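Local coordinates for aldo-keto reductase AKR2E4 (Bombyx mori, PDB 3WCZ), which reduces 3-dehydroecdysone with NADPH as cosubstrate and may help regulate molting in the silkworm, at residues His51-Ala55 with Ala56-Asp60. Numbering follows the deposited sequence.
Sequences HIDTA and AVYQD. With NAP (NADP nicotinamide-adenine-dinucleotide phosphate), chain B.
Asp53 OD2 comes to the edge of the Tyr58 ring, near its plane, and stands 4.1 Å from Tyr58 OH. CG of the aspartate lies anti to the backbone N (chi1 -179°), which carries OD2 up to the cofactor, where it accepts a 2.7 Å hydrogen bond from NAP O2D. Lys87 NZ forms a salt bridge with OD2 and also hydrogen-bonds Tyr58 OH, and this shared lysine links the two residues beside the nicotinamide ribose. The trio matches three members of the Asp-Tyr-Lys-His tetrad of aldo-keto reductases and lies at the C-terminal end of the TIM-barrel strands, Asp53 closing strand 51-53; Tyr58 is the probable proton donor, and its OH lies 3.2 Å from NAP C2N. Next along the chain, Thr54 OG1 reaches Asp60 OD1 at 3.1 Å, a weak bond; Thr54 OG1 also makes a weak hydrogen bond with Thr23 OG1. Ala55 then sets its methyl over the centre of the Tyr58 ring in a CH-pi contact, CB 3.4 Å from the centroid, while Ala55 O accepts a 3.1 Å bond from Tyr58 N that closes the turn. A phenylalanine in place of Tyr58 would probably keep this methyl-to-face packing but leave Lys87 without its hydroxyl partner.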
loop_
_atom_site.group_PDB
_atom_site.type_symbol
_atom_site.label_atom_id
_atom_site.label_comp_id
_atom_site.label_asym_id
_atom_site.label_seq_id
_atom_site.Cartn_x
_atom_site.Cartn_y
_atom_site.Cartn_z
ATOM N N HIS A 51 -6.035 -1.917 -9.408
ATOM C CA HIS A 51 -4.882 -1.328 -8.725
ATOM C C HIS A 51 -4.084 -2.449 -8.076
ATOM O O HIS A 51 -4.645 -3.244 -7.326
ATOM C CB HIS A 51 -5.381 -0.290 -7.689
ATOM C CG HIS A 51 -4.309 0.473 -6.951
ATOM N ND1 HIS A 51 -4.630 1.440 -6.026
ATOM C CD2 HIS A 51 -2.954 0.422 -6.958
ATOM C CE1 HIS A 51 -3.535 1.949 -5.500
ATOM N NE2 HIS A 51 -2.497 1.359 -6.059
ATOM N N ILE A 52 -2.785 -2.518 -8.405
ATOM C CA ILE A 52 -1.862 -3.505 -7.843
ATOM C C ILE A 52 -0.752 -2.749 -7.132
ATOM O O ILE A 52 -0.206 -1.816 -7.724
ATOM C CB ILE A 52 -1.213 -4.402 -8.913
ATOM C CG1 ILE A 52 -2.249 -4.976 -9.891
ATOM C CG2 ILE A 52 -0.395 -5.488 -8.243
ATOM C CD1 ILE A 52 -3.273 -5.924 -9.304
ATOM N N ASP A 53 -0.425 -3.147 -5.900
ATOM C CA ASP A 53 0.674 -2.574 -5.110
ATOM C C ASP A 53 1.818 -3.579 -5.049
ATOM O O ASP A 53 1.605 -4.720 -4.626
ATOM C CB ASP A 53 0.231 -2.247 -3.672
ATOM C CG ASP A 53 1.341 -1.633 -2.864
ATOM O OD1 ASP A 53 1.557 -0.417 -3.017
ATOM O OD2 ASP A 53 2.007 -2.350 -2.083
ATOM N N THR A 54 3.003 -3.173 -5.499
ATOM C CA THR A 54 4.193 -3.991 -5.425
ATOM C C THR A 54 5.380 -3.130 -5.027
ATOM O O THR A 54 5.218 -1.988 -4.612
ATOM C CB THR A 54 4.391 -4.772 -6.759
ATOM O OG1 THR A 54 5.401 -5.784 -6.610
ATOM C CG2 THR A 54 4.777 -3.896 -7.907
ATOM N N ALA A 55 6.584 -3.701 -5.119
ATOM C CA ALA A 55 7.800 -3.004 -4.689
ATOM C C ALA A 55 9.007 -3.733 -5.216
ATOM O O ALA A 55 8.998 -4.961 -5.347
ATOM C CB ALA A 55 7.886 -2.923 -3.190
ATOM N N ALA A 56 10.062 -2.981 -5.520
ATOM C CA ALA A 56 11.319 -3.606 -5.921
ATOM C C ALA A 56 11.779 -4.639 -4.884
ATOM O O ALA A 56 12.204 -5.762 -5.228
ATOM C CB ALA A 56 12.388 -2.534 -6.137
ATOM N N VAL A 57 11.680 -4.279 -3.608
ATOM C CA VAL A 57 12.226 -5.129 -2.550
ATOM C C VAL A 57 11.457 -6.454 -2.402
ATOM O O VAL A 57 11.969 -7.410 -1.797
ATOM C CB VAL A 57 12.304 -4.348 -1.215
ATOM C CG1 VAL A 57 10.939 -4.293 -0.538
ATOM C CG2 VAL A 57 13.357 -4.953 -0.303
ATOM N N TYR A 58 10.225 -6.539 -2.920
ATOM C CA TYR A 58 9.481 -7.781 -2.827
ATOM C C TYR A 58 10.014 -8.866 -3.746
ATOM O O TYR A 58 9.666 -10.029 -3.589
ATOM C CB TYR A 58 7.982 -7.582 -3.123
ATOM C CG TYR A 58 7.283 -6.545 -2.293
ATOM C CD1 TYR A 58 7.797 -6.122 -1.099
ATOM C CD2 TYR A 58 6.035 -6.044 -2.686
ATOM C CE1 TYR A 58 7.140 -5.159 -0.341
ATOM C CE2 TYR A 58 5.374 -5.091 -1.949
ATOM C CZ TYR A 58 5.922 -4.639 -0.780
ATOM O OH TYR A 58 5.266 -3.665 -0.049
ATOM N N GLN A 59 10.823 -8.467 -4.708
ATOM C CA GLN A 59 11.445 -9.373 -5.669
ATOM C C GLN A 59 10.403 -10.161 -6.444
ATOM O O GLN A 59 10.649 -11.282 -6.900
ATOM C CB GLN A 59 12.444 -10.337 -4.994
ATOM C CG GLN A 59 13.556 -9.649 -4.225
ATOM C CD GLN A 59 14.388 -8.678 -5.057
ATOM O OE1 GLN A 59 14.876 -7.680 -4.520
ATOM N NE2 GLN A 59 14.577 -8.956 -6.354
ATOM N N ASP A 60 9.229 -9.569 -6.626
ATOM C CA ASP A 60 8.151 -10.226 -7.383
ATOM C C ASP A 60 7.545 -9.334 -8.446
ATOM O O ASP A 60 6.471 -9.633 -8.949
ATOM C CB ASP A 60 7.060 -10.860 -6.478
ATOM C CG ASP A 60 6.275 -9.858 -5.655
ATOM O OD1 ASP A 60 6.373 -8.627 -5.846
ATOM O OD2 ASP A 60 5.479 -10.364 -4.811
HETATM P PA NAP B . -2.513 -8.175 4.894
HETATM O O1A NAP B . -3.206 -7.844 3.638
HETATM O O2A NAP B . -2.529 -7.317 6.063
HETATM O O5B NAP B . -2.788 -9.632 5.380
HETATM C C5B NAP B . -2.688 -10.719 4.510
HETATM C C4B NAP B . -3.091 -12.049 5.129
HETATM O O4B NAP B . -4.518 -12.070 5.331
HETATM C C3B NAP B . -2.739 -13.266 4.365
HETATM O O3B NAP B . -2.367 -14.249 5.301
HETATM C C2B NAP B . -3.979 -13.596 3.682
HETATM O O2B NAP B . -4.103 -14.957 3.323
HETATM C C1B NAP B . -5.041 -13.199 4.673
HETATM N N9A NAP B . -6.321 -12.791 4.134
HETATM C C8A NAP B . -6.505 -12.016 3.045
HETATM N N7A NAP B . -7.777 -11.720 2.875
HETATM C C5A NAP B . -8.476 -12.328 3.885
HETATM C C6A NAP B . -9.831 -12.377 4.225
HETATM N N6A NAP B . -10.849 -11.766 3.486
HETATM N N1A NAP B . -10.151 -13.091 5.318
HETATM C C2A NAP B . -9.215 -13.699 6.046
HETATM N N3A NAP B . -7.903 -13.663 5.758
HETATM C C4A NAP B . -7.535 -12.961 4.676
HETATM O O3 NAP B . -0.965 -8.413 4.477
HETATM P PN NAP B . 0.376 -7.576 4.282
HETATM O O1N NAP B . 1.100 -8.274 3.189
HETATM O O2N NAP B . 1.026 -7.436 5.613
HETATM O O5D NAP B . -0.046 -6.113 3.825
HETATM C C5D NAP B . -0.734 -5.905 2.638
HETATM C C4D NAP B . 0.071 -5.242 1.513
HETATM O O4D NAP B . 0.471 -3.932 1.869
HETATM C C3D NAP B . 1.360 -5.920 1.177
HETATM O O3D NAP B . 1.175 -7.146 0.499
HETATM C C2D NAP B . 2.047 -4.888 0.432
HETATM O O2D NAP B . 1.504 -4.752 -0.851
HETATM C C1D NAP B . 1.752 -3.671 1.282
HETATM N N1N NAP B . 2.692 -3.318 2.352
HETATM C C2N NAP B . 3.492 -2.244 2.220
HETATM C C3N NAP B . 4.358 -1.904 3.228
HETATM C C7N NAP B . 5.168 -0.681 3.026
HETATM O O7N NAP B . 4.828 0.231 2.234
HETATM N N7N NAP B . 6.227 -0.525 3.848
HETATM C C4N NAP B . 4.485 -2.702 4.381
HETATM C C5N NAP B . 3.637 -3.809 4.522
HETATM C C6N NAP B . 2.757 -4.074 3.480
HETATM P P2B NAP B . -4.403 -15.430 1.822
HETATM O O1X NAP B . -4.361 -16.967 1.922
HETATM O O2X NAP B . -5.750 -14.974 1.465
HETATM O O3X NAP B . -3.309 -14.868 0.949
#